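Beta-lactamase YbxI (PDB 5E2F) probably hydrolyses the beta-lactam ring of penicillins and related antibiotics, as a class D serine beta-lactamase. Local coordinates at residues M40-E45 with Q62-N67; D48-F53 with R68-Q73; T213-T218 with V231-T236. All blocks are in the same frame, centred on the assembly; numbering follows the deposited sequence.

Contact 1 of 3, residues M40-E45 with Q62-N67; sequences MNVDDE and QTFVYN. With CA (calcium ion), chain C.
M40 lies opposite F64, with M40 CA 7.2 Å from F64 CA, and V42 lies opposite Y66; no hydrogen bond joins the two segments, so the loop 40-45 rests on the side chains of strand 62-66 and does not extend its sheet. M40, a selenomethionine in this crystal, contributes two parts of its side chain to the F64 ring. Its CB stands 4.0 Å from the centroid of the F64 ring and only 9° off the normal, a CH-pi contact over the centre of one face. With CG beside the backbone N (chi1 -74°) and the next bond extended, M40 SE comes obliquely to 4.6 Å from the F64 centroid, in a Met-aromatic contact. The M40 carbonyl adds a close approach on the CE1 side of the ring, M40 O to F64 CE1 being 3.3 Å. V42 uses one methyl for both aromatics: CG2 lies in the plane of the F64 ring, 3.9 Å from F64 CE2, and also packs 3.6 Å from Y66 CB. D43 is an outlying member. Its OD1 reaches the rim of the tyrosine, 3.3 Å from Y66 CE2 and near the ring plane, with carboxylate and ring turned 59° apart. The loop is shaped locally by an Asx turn, in which D43 N donates to N41 OD1 over 3.1 Å. Just beyond, D44 OD2 and E45 OE2 bind a calcium ion together with three waters, and E45 OE1 forms a salt bridge with K264. The M40 and V42 side chains also touch I261, placing this loop between helix 251-264 and the outer strand 62-66, which pairs through F64 and Y66 with L55 and F53 of strand 51-57.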
loop_
_atom_site.group_PDB
_atom_site.type_symbol
_atom_site.label_atom_id
_atom_site.label_comp_id
_atom_site.label_asym_id
_atom_site.label_seq_id
_atom_site.Cartn_x
_atom_site.Cartn_y
_atom_site.Cartn_z
HETATM N N MSE A 40 20.845 -10.593 -1.193
HETATM C CA MSE A 40 19.717 -11.296 -1.787
HETATM C C MSE A 40 19.761 -11.285 -3.301
HETATM O O MSE A 40 20.426 -10.452 -3.931
HETATM C CB MSE A 40 18.432 -10.574 -1.389
HETATM C CG MSE A 40 18.009 -10.763 0.033
HETATM SE SE MSE A 40 16.496 -9.559 0.336
HETATM C CE MSE A 40 15.157 -10.532 -0.603
ATOM N N ASN A 41 19.000 -12.197 -3.891
ATOM C CA ASN A 41 18.752 -12.209 -5.325
ATOM C C ASN A 41 17.307 -12.642 -5.537
ATOM O O ASN A 41 16.881 -13.667 -4.994
ATOM C CB ASN A 41 19.709 -13.156 -6.069
ATOM C CG ASN A 41 19.608 -12.991 -7.577
ATOM O OD1 ASN A 41 18.657 -13.467 -8.200
ATOM N ND2 ASN A 41 20.577 -12.295 -8.173
ATOM N N VAL A 42 16.569 -11.886 -6.352
ATOM C CA VAL A 42 15.157 -12.187 -6.598
ATOM C C VAL A 42 14.838 -12.299 -8.084
ATOM O O VAL A 42 13.665 -12.268 -8.478
ATOM C CB VAL A 42 14.211 -11.172 -5.909
ATOM C CG1 VAL A 42 14.460 -11.134 -4.412
ATOM C CG2 VAL A 42 14.382 -9.792 -6.518
ATOM N N ASP A 43 15.860 -12.466 -8.928
ATOM C CA ASP A 43 15.620 -12.513 -10.370
ATOM C C ASP A 43 14.565 -13.560 -10.708
ATOM O O ASP A 43 13.657 -13.305 -11.508
ATOM C CB ASP A 43 16.896 -12.893 -11.125
ATOM C CG ASP A 43 17.916 -11.789 -11.206
ATOM O OD1 ASP A 43 17.786 -10.749 -10.530
ATOM O OD2 ASP A 43 18.894 -12.000 -11.966
ATOM N N ASP A 44 14.694 -14.762 -10.133
ATOM C CA ASP A 44 13.811 -15.854 -10.541
ATOM C C ASP A 44 12.366 -15.549 -10.187
ATOM O O ASP A 44 11.450 -15.968 -10.896
ATOM C CB ASP A 44 14.233 -17.148 -9.853
ATOM C CG ASP A 44 13.440 -18.325 -10.312
ATOM O OD1 ASP A 44 13.327 -18.506 -11.547
ATOM O OD2 ASP A 44 12.938 -19.065 -9.437
ATOM N N GLU A 45 12.138 -14.831 -9.093
ATOM C CA GLU A 45 10.779 -14.569 -8.640
ATOM C C GLU A 45 10.074 -13.603 -9.568
ATOM O O GLU A 45 8.838 -13.567 -9.574
ATOM C CB GLU A 45 10.770 -14.101 -7.175
ATOM C CG GLU A 45 11.176 -15.255 -6.193
ATOM C CD GLU A 45 12.614 -15.693 -6.325
ATOM O OE1 GLU A 45 13.513 -14.850 -6.138
ATOM O OE2 GLU A 45 12.866 -16.885 -6.631
ATOM N N GLN A 62 19.183 -1.532 6.414
ATOM C CA GLN A 62 19.801 -1.920 5.161
ATOM C C GLN A 62 18.703 -2.159 4.150
ATOM O O GLN A 62 17.659 -2.707 4.494
ATOM C CB GLN A 62 20.532 -3.249 5.286
ATOM C CG GLN A 62 21.870 -3.204 5.889
ATOM C CD GLN A 62 22.492 -4.553 5.784
ATOM O OE1 GLN A 62 22.247 -5.404 6.628
ATOM N NE2 GLN A 62 23.303 -4.774 4.734
ATOM N N THR A 63 18.958 -1.789 2.906
ATOM C CA THR A 63 17.952 -1.878 1.849
ATOM C C THR A 63 18.494 -2.630 0.639
ATOM O O THR A 63 19.560 -2.289 0.113
ATOM C CB THR A 63 17.520 -0.481 1.415
ATOM O OG1 THR A 63 17.048 0.221 2.564
ATOM C CG2 THR A 63 16.421 -0.567 0.365
ATOM N N PHE A 64 17.732 -3.613 0.182
ATOM C CA PHE A 64 17.970 -4.318 -1.064
ATOM C C PHE A 64 17.045 -3.761 -2.143
ATOM O O PHE A 64 15.850 -3.573 -1.901
ATOM C CB PHE A 64 17.681 -5.819 -0.893
ATOM C CG PHE A 64 17.696 -6.568 -2.199
ATOM C CD1 PHE A 64 18.894 -6.856 -2.837
ATOM C CD2 PHE A 64 16.504 -6.932 -2.817
ATOM C CE1 PHE A 64 18.904 -7.523 -4.055
ATOM C CE2 PHE A 64 16.510 -7.603 -4.042
ATOM C CZ PHE A 64 17.714 -7.899 -4.663
ATOM N N VAL A 65 17.583 -3.527 -3.344
ATOM C CA VAL A 65 16.776 -3.083 -4.486
ATOM C C VAL A 65 17.069 -3.958 -5.699
ATOM O O VAL A 65 18.229 -4.132 -6.083
ATOM C CB VAL A 65 17.023 -1.604 -4.840
ATOM C CG1 VAL A 65 16.138 -1.206 -6.041
ATOM C CG2 VAL A 65 16.750 -0.709 -3.616
ATOM N N TYR A 66 16.013 -4.518 -6.280
ATOM C CA TYR A 66 16.057 -5.181 -7.576
ATOM C C TYR A 66 15.461 -4.220 -8.598
ATOM O O TYR A 66 14.365 -3.703 -8.382
ATOM C CB TYR A 66 15.233 -6.470 -7.521
ATOM C CG TYR A 66 14.899 -7.058 -8.880
ATOM C CD1 TYR A 66 13.642 -6.865 -9.449
ATOM C CD2 TYR A 66 15.833 -7.798 -9.591
ATOM C CE1 TYR A 66 13.320 -7.391 -10.686
ATOM C CE2 TYR A 66 15.513 -8.351 -10.817
ATOM C CZ TYR A 66 14.254 -8.136 -11.364
ATOM O OH TYR A 66 13.911 -8.663 -12.608
ATOM N N ASN A 67 16.196 -3.964 -9.685
ATOM C CA ASN A 67 15.775 -3.077 -10.775
ATOM C C ASN A 67 15.636 -1.633 -10.278
ATOM O O ASN A 67 14.553 -1.064 -10.183
ATOM C CB ASN A 67 14.495 -3.585 -11.462
ATOM C CG ASN A 67 14.197 -2.856 -12.767
ATOM O OD1 ASN A 67 14.871 -1.879 -13.125
ATOM N ND2 ASN A 67 13.184 -3.328 -13.488
HETATM CA CA CA C . 12.306 -19.063 -7.115
HETATM O O HOH W 1 11.387 -19.156 -5.062
HETATM O O HOH W 2 11.890 -21.298 -7.379
HETATM O O HOH W 3 10.167 -18.432 -7.945
#

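Contact 2 of 3, residues D48-F53 with R68-Q73; sequences DTDGTF and RKRANQ. With CA (calcium ion), chain D.
T52 and A71 form the dense end of this contact, their CA atoms 5.7 Å apart where strand 51-57 passes the short helix 68-71. The T52 hydroxyl presses on the alanine methyl, T52 OG1 lying 3.3 Å from A71 CB, and is hydrogen-bonded chiefly to Y66 O, with N67 O as a second carbonyl sharing the one proton. The T52 methyl points instead to the arginine stem, with T52 CG2 3.9 Å from R70 CG. R70 runs fully extended from CG to NE after starting out opposite its own nitrogen (chi1 -172°), which carries it along the strand backbone: its CD rests 3.6 Å from G51 C. Toward the solvent the packing gives way to charge. R70 NH1 donates to D50 OD1 over 3.1 Å in a salt bridge whose N-H...O angle is 148°. The nitrogen comes from above the carboxylate, 63° out of its plane, so this is a single slanted bond and not a paired, coplanar one. D50 O adds cover over one guanidinium face, 3.4 Å above the R70 plane, and N246 accepts from R70 NE. Further out, D48 is exposed and takes no part across the contact; its carbonyl binds a calcium ion, D48 O standing 2.4 Å from the metal, alongside three waters. On the inner side A71 packs against L176 of helix 175-186. The arrangement is that of an N-capped turn of helix at the end of an edge hairpin: N67 OD1 accepts from R70 N in the cap, N67 ND2 reaches G51 O, and the helix folds back over the start of the first strand of the sheet.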
loop_
_atom_site.group_PDB
_atom_site.type_symbol
_atom_site.label_atom_id
_atom_site.label_comp_id
_atom_site.label_asym_id
_atom_site.label_seq_id
_atom_site.Cartn_x
_atom_site.Cartn_y
_atom_site.Cartn_z
ATOM N N ASP A 48 9.286 -13.734 -16.180
ATOM C CA ASP A 48 8.270 -13.304 -17.134
ATOM C C ASP A 48 7.610 -11.990 -16.755
ATOM O O ASP A 48 6.552 -11.656 -17.300
ATOM C CB ASP A 48 7.199 -14.376 -17.378
ATOM C CG ASP A 48 7.763 -15.633 -18.008
ATOM O OD1 ASP A 48 8.729 -15.517 -18.798
ATOM O OD2 ASP A 48 7.245 -16.736 -17.715
ATOM N N THR A 49 8.193 -11.222 -15.840
ATOM C CA THR A 49 7.573 -9.968 -15.404
ATOM C C THR A 49 8.618 -8.862 -15.398
ATOM O O THR A 49 9.776 -9.087 -15.035
ATOM C CB THR A 49 6.982 -10.118 -13.969
ATOM O OG1 THR A 49 6.068 -11.219 -13.934
ATOM C CG2 THR A 49 6.238 -8.894 -13.527
ATOM N N ASP A 50 8.207 -7.665 -15.789
ATOM C CA ASP A 50 9.029 -6.460 -15.671
ATOM C C ASP A 50 8.615 -5.776 -14.367
ATOM O O ASP A 50 7.474 -5.332 -14.233
ATOM C CB ASP A 50 8.766 -5.549 -16.876
ATOM C CG ASP A 50 9.718 -4.361 -16.962
ATOM O OD1 ASP A 50 9.999 -3.672 -15.980
ATOM O OD2 ASP A 50 10.222 -4.092 -18.072
ATOM N N GLY A 51 9.524 -5.707 -13.404
ATOM C CA GLY A 51 9.123 -5.143 -12.128
ATOM C C GLY A 51 10.323 -4.734 -11.303
ATOM O O GLY A 51 11.476 -4.842 -11.735
ATOM N N THR A 52 10.023 -4.267 -10.090
ATOM C CA THR A 52 11.050 -3.865 -9.140
ATOM C C THR A 52 10.644 -4.345 -7.752
ATOM O O THR A 52 9.457 -4.560 -7.462
ATOM C CB THR A 52 11.287 -2.343 -9.198
ATOM O OG1 THR A 52 12.270 -1.941 -8.241
ATOM C CG2 THR A 52 9.985 -1.593 -8.914
ATOM N N PHE A 53 11.636 -4.557 -6.894
ATOM C CA PHE A 53 11.393 -4.991 -5.528
ATOM C C PHE A 53 12.367 -4.271 -4.615
ATOM O O PHE A 53 13.555 -4.151 -4.932
ATOM C CB PHE A 53 11.628 -6.504 -5.415
ATOM C CG PHE A 53 11.463 -7.058 -4.017
ATOM C CD1 PHE A 53 10.198 -7.135 -3.433
ATOM C CD2 PHE A 53 12.566 -7.478 -3.278
ATOM C CE1 PHE A 53 10.026 -7.652 -2.141
ATOM C CE2 PHE A 53 12.408 -7.991 -1.997
ATOM C CZ PHE A 53 11.141 -8.090 -1.432
ATOM N N ARG A 68 16.796 -1.041 -9.990
ATOM C CA ARG A 68 16.827 0.296 -9.416
ATOM C C ARG A 68 16.233 1.337 -10.365
ATOM O O ARG A 68 15.622 2.313 -9.909
ATOM C CB ARG A 68 18.266 0.643 -9.011
ATOM C CG ARG A 68 18.359 1.942 -8.240
ATOM C CD ARG A 68 19.746 2.103 -7.638
ATOM N NE ARG A 68 20.070 1.077 -6.646
ATOM C CZ ARG A 68 19.777 1.172 -5.351
ATOM N NH1 ARG A 68 19.134 2.247 -4.886
ATOM N NH2 ARG A 68 20.124 0.196 -4.522
ATOM N N LYS A 69 16.412 1.162 -11.681
ATOM C CA LYS A 69 15.863 2.141 -12.620
ATOM C C LYS A 69 14.341 2.214 -12.481
ATOM O O LYS A 69 13.766 3.306 -12.364
ATOM C CB LYS A 69 16.273 1.792 -14.052
ATOM C CG LYS A 69 15.662 2.702 -15.102
ATOM C CD LYS A 69 15.907 2.141 -16.500
ATOM C CE LYS A 69 15.216 2.977 -17.574
ATOM N NZ LYS A 69 15.826 4.333 -17.655
ATOM N N ARG A 70 13.673 1.060 -12.445
ATOM C CA ARG A 70 12.222 1.062 -12.257
ATOM C C ARG A 70 11.841 1.514 -10.849
ATOM O O ARG A 70 10.788 2.148 -10.664
ATOM C CB ARG A 70 11.619 -0.300 -12.617
ATOM C CG ARG A 70 10.111 -0.299 -12.621
ATOM C CD ARG A 70 9.519 -1.644 -13.040
ATOM N NE ARG A 70 8.071 -1.497 -12.948
ATOM C CZ ARG A 70 7.204 -1.592 -13.947
ATOM N NH1 ARG A 70 7.586 -1.982 -15.160
ATOM N NH2 ARG A 70 5.922 -1.314 -13.706
ATOM N N ALA A 71 12.682 1.220 -9.847
ATOM C CA ALA A 71 12.399 1.654 -8.477
ATOM C C ALA A 71 12.332 3.183 -8.385
ATOM O O ALA A 71 11.661 3.723 -7.497
ATOM C CB ALA A 71 13.454 1.074 -7.521
ATOM N N ASN A 72 12.991 3.890 -9.302
ATOM C CA ASN A 72 13.006 5.348 -9.330
ATOM C C ASN A 72 11.967 5.958 -10.259
ATOM O O ASN A 72 11.890 7.188 -10.339
ATOM C CB ASN A 72 14.402 5.855 -9.686
ATOM C CG ASN A 72 15.301 5.821 -8.499
ATOM O OD1 ASN A 72 15.095 6.566 -7.534
ATOM N ND2 ASN A 72 16.270 4.929 -8.521
ATOM N N GLN A 73 11.154 5.148 -10.939
ATOM C CA GLN A 73 10.157 5.654 -11.888
ATOM C C GLN A 73 8.818 5.901 -11.198
ATOM O O GLN A 73 8.180 4.960 -10.708
ATOM C CB GLN A 73 9.992 4.658 -13.028
ATOM C CG GLN A 73 11.201 4.676 -13.926
ATOM C CD GLN A 73 11.188 3.614 -15.000
ATOM O OE1 GLN A 73 10.396 2.667 -14.967
ATOM N NE2 GLN A 73 12.083 3.762 -15.966
HETATM CA CA CA D . 4.914 -10.644 -18.669
HETATM O O HOH W 4 3.696 -12.355 -17.549
HETATM O O HOH W 5 4.188 -9.458 -16.788
HETATM O O HOH W 6 6.447 -8.609 -18.713
#

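Contact 3 of 3, residues T213-T218 with V231-T236; sequences TLYGKT and VGFIKT. With EDO (1,2-ethanediol), chain E.
Y215 and F233 face each other at the middle of an antiparallel strand pair whose axes approach to 4.4 Å. Six backbone hydrogen bonds set the register, two in each of the pairs T213-K235, Y215-F233 and K217-V231, while L214-I234 and G216-G232 are the non-hydrogen-bonded pairs between them. The Y215 side chain can be traced outward. Its CB touches the opposite strand, 3.4 Å from F233 O and also against F233 CD2. CG sits 3.9 Å from F233 CD2, and CD1 passes 3.6 Å from F233 O, which lies in the plane of the tyrosine ring at its edge. CE1 meets the K235 stem, 4.3 Å from K235 CB, and the OH goes on past the lysine, 4.7 Å from K235 CD and beyond contact with it. This course follows from a chi1 of -61°, which turns the ring beside its own backbone N. F233 points its ring edge at the face of Y215 in an offset edge-to-face stack, the Y215 and F233 planes at 67°. The same phenyl packs on L182, L185 and A186 of helix 175-186. On the other face of the sheet, L214 and I234 meet loosely, and beside them G216 CA comes 4.0 Å from G232 CA; a CB on G232 would clash with Y215 O and G216 CA and jam against the preceding carbonyl O, so this approach depends on the absent side chain. At the far end K217 NZ bonds to T218 O over 2.8 Å and to S127 OG, and T218 OG1 makes a weak bond to an ethanediol that also binds T220. The sequence starting at K217 matches the Lys-Thr-Gly signature of serine beta-lactamases and penicillin-binding proteins, so this hairpin carries the strand that lines the active site in that family.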
loop_
_atom_site.group_PDB
_atom_site.type_symbol
_atom_site.label_atom_id
_atom_site.label_comp_id
_atom_site.label_asym_id
_atom_site.label_seq_id
_atom_site.Cartn_x
_atom_site.Cartn_y
_atom_site.Cartn_z
ATOM N N THR A 213 3.816 -11.726 10.989
ATOM C CA THR A 213 2.594 -11.046 10.561
ATOM C C THR A 213 2.928 -10.298 9.281
ATOM O O THR A 213 3.902 -9.527 9.243
ATOM C CB THR A 213 2.073 -10.049 11.604
ATOM O OG1 THR A 213 1.754 -10.762 12.802
ATOM C CG2 THR A 213 0.800 -9.331 11.104
ATOM N N LEU A 214 2.174 -10.584 8.224
ATOM C CA LEU A 214 2.330 -9.912 6.937
ATOM C C LEU A 214 1.302 -8.795 6.835
ATOM O O LEU A 214 0.096 -9.043 6.965
ATOM C CB LEU A 214 2.088 -10.918 5.812
ATOM C CG LEU A 214 2.188 -10.348 4.381
ATOM C CD1 LEU A 214 3.583 -9.809 4.051
ATOM C CD2 LEU A 214 1.752 -11.390 3.340
ATOM N N TYR A 215 1.777 -7.583 6.591
ATOM C CA TYR A 215 0.935 -6.412 6.356
ATOM C C TYR A 215 1.124 -5.977 4.912
ATOM O O TYR A 215 2.253 -5.934 4.418
ATOM C CB TYR A 215 1.426 -5.228 7.206
ATOM C CG TYR A 215 1.406 -5.417 8.706
ATOM C CD1 TYR A 215 2.416 -6.124 9.362
ATOM C CD2 TYR A 215 0.406 -4.828 9.480
ATOM C CE1 TYR A 215 2.404 -6.264 10.738
ATOM C CE2 TYR A 215 0.387 -4.948 10.840
ATOM C CZ TYR A 215 1.388 -5.671 11.466
ATOM O OH TYR A 215 1.349 -5.802 12.841
ATOM N N GLY A 216 0.047 -5.628 4.223
ATOM C CA GLY A 216 0.273 -5.146 2.873
ATOM C C GLY A 216 -0.986 -4.623 2.242
ATOM O O GLY A 216 -2.096 -4.925 2.693
ATOM N N LYS A 217 -0.796 -3.874 1.159
ATOM C CA LYS A 217 -1.889 -3.349 0.347
ATOM C C LYS A 217 -1.544 -3.567 -1.119
ATOM O O LYS A 217 -0.474 -3.147 -1.575
ATOM C CB LYS A 217 -2.093 -1.852 0.622
ATOM C CG LYS A 217 -3.246 -1.243 -0.165
ATOM C CD LYS A 217 -4.602 -1.670 0.413
ATOM C CE LYS A 217 -5.739 -1.579 -0.599
ATOM N NZ LYS A 217 -5.672 -2.673 -1.621
ATOM N N THR A 218 -2.458 -4.194 -1.868
ATOM C CA THR A 218 -2.318 -4.306 -3.313
ATOM C C THR A 218 -2.801 -3.029 -4.007
ATOM O O THR A 218 -3.621 -2.271 -3.490
ATOM C CB THR A 218 -3.153 -5.480 -3.836
ATOM O OG1 THR A 218 -4.498 -5.299 -3.393
ATOM C CG2 THR A 218 -2.613 -6.834 -3.362
ATOM N N VAL A 231 2.577 -3.447 -1.356
ATOM C CA VAL A 231 3.480 -2.662 -0.511
ATOM C C VAL A 231 3.109 -2.919 0.934
ATOM O O VAL A 231 1.939 -3.100 1.261
ATOM C CB VAL A 231 3.420 -1.153 -0.863
ATOM C CG1 VAL A 231 3.679 -0.947 -2.352
ATOM C CG2 VAL A 231 2.098 -0.507 -0.474
ATOM N N GLY A 232 4.094 -2.924 1.819
ATOM C CA GLY A 232 3.740 -3.205 3.202
ATOM C C GLY A 232 4.951 -3.542 4.048
ATOM O O GLY A 232 6.061 -3.019 3.825
ATOM N N PHE A 233 4.712 -4.416 5.031
ATOM C CA PHE A 233 5.723 -4.749 6.018
ATOM C C PHE A 233 5.537 -6.188 6.436
ATOM O O PHE A 233 4.429 -6.722 6.409
ATOM C CB PHE A 233 5.491 -4.068 7.395
ATOM C CG PHE A 233 4.958 -2.681 7.340
ATOM C CD1 PHE A 233 5.761 -1.687 6.892
ATOM C CD2 PHE A 233 3.653 -2.371 7.728
ATOM C CE1 PHE A 233 5.338 -0.431 6.800
ATOM C CE2 PHE A 233 3.196 -1.033 7.624
ATOM C CZ PHE A 233 4.062 -0.092 7.136
ATOM N N ILE A 234 6.613 -6.806 6.871
ATOM C CA ILE A 234 6.503 -8.095 7.522
ATOM C C ILE A 234 7.220 -8.007 8.856
ATOM O O ILE A 234 8.365 -7.532 8.923
ATOM C CB ILE A 234 7.005 -9.255 6.652
ATOM C CG1 ILE A 234 6.854 -10.561 7.434
ATOM C CG2 ILE A 234 8.437 -9.020 6.152
ATOM C CD1 ILE A 234 6.724 -11.759 6.595
ATOM N N LYS A 235 6.536 -8.418 9.912
ATOM C CA LYS A 235 7.104 -8.443 11.246
ATOM C C LYS A 235 7.398 -9.889 11.598
ATOM O O LYS A 235 6.520 -10.747 11.468
ATOM C CB LYS A 235 6.107 -7.862 12.244
ATOM C CG LYS A 235 6.567 -7.909 13.684
ATOM C CD LYS A 235 5.490 -7.296 14.589
ATOM C CE LYS A 235 5.854 -7.392 16.067
ATOM N NZ LYS A 235 7.063 -6.588 16.408
ATOM N N THR A 236 8.630 -10.156 12.023
ATOM C CA THR A 236 9.038 -11.463 12.494
ATOM C C THR A 236 9.512 -11.315 13.931
ATOM O O THR A 236 9.574 -10.209 14.479
ATOM C CB THR A 236 10.205 -12.010 11.663
ATOM O OG1 THR A 236 11.381 -11.249 11.967
ATOM C CG2 THR A 236 9.907 -11.953 10.162
HETATM C C1 EDO E . -6.237 -3.730 -5.929
HETATM O O1 EDO E . -5.226 -4.593 -6.418
HETATM C C2 EDO E . -7.476 -3.716 -6.822
HETATM O O2 EDO E . -8.162 -4.972 -6.790
#

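In the fold
From the N terminus, the chain first passes through the loop 40-45 and then through 48-53 into the hairpin of strands 51-57 and 62-66. Contact 1 closes when strand 62-66 returns alongside 40-45, and contact 2 closes directly afterwards, as helix 68-71 comes back to 48-53. Their segments alternate along the chain, so the two loops cross; they touch, with centres about 10 Å apart. Contact 3 opens only later and is in series with both, about 17 Å and 19 Å away between centres. One six-stranded antiparallel sheet links all three: contacts 1 and 2 at its outer hairpin, contact 3 within the hairpin 212-220/228-236, with strand 239-247 between.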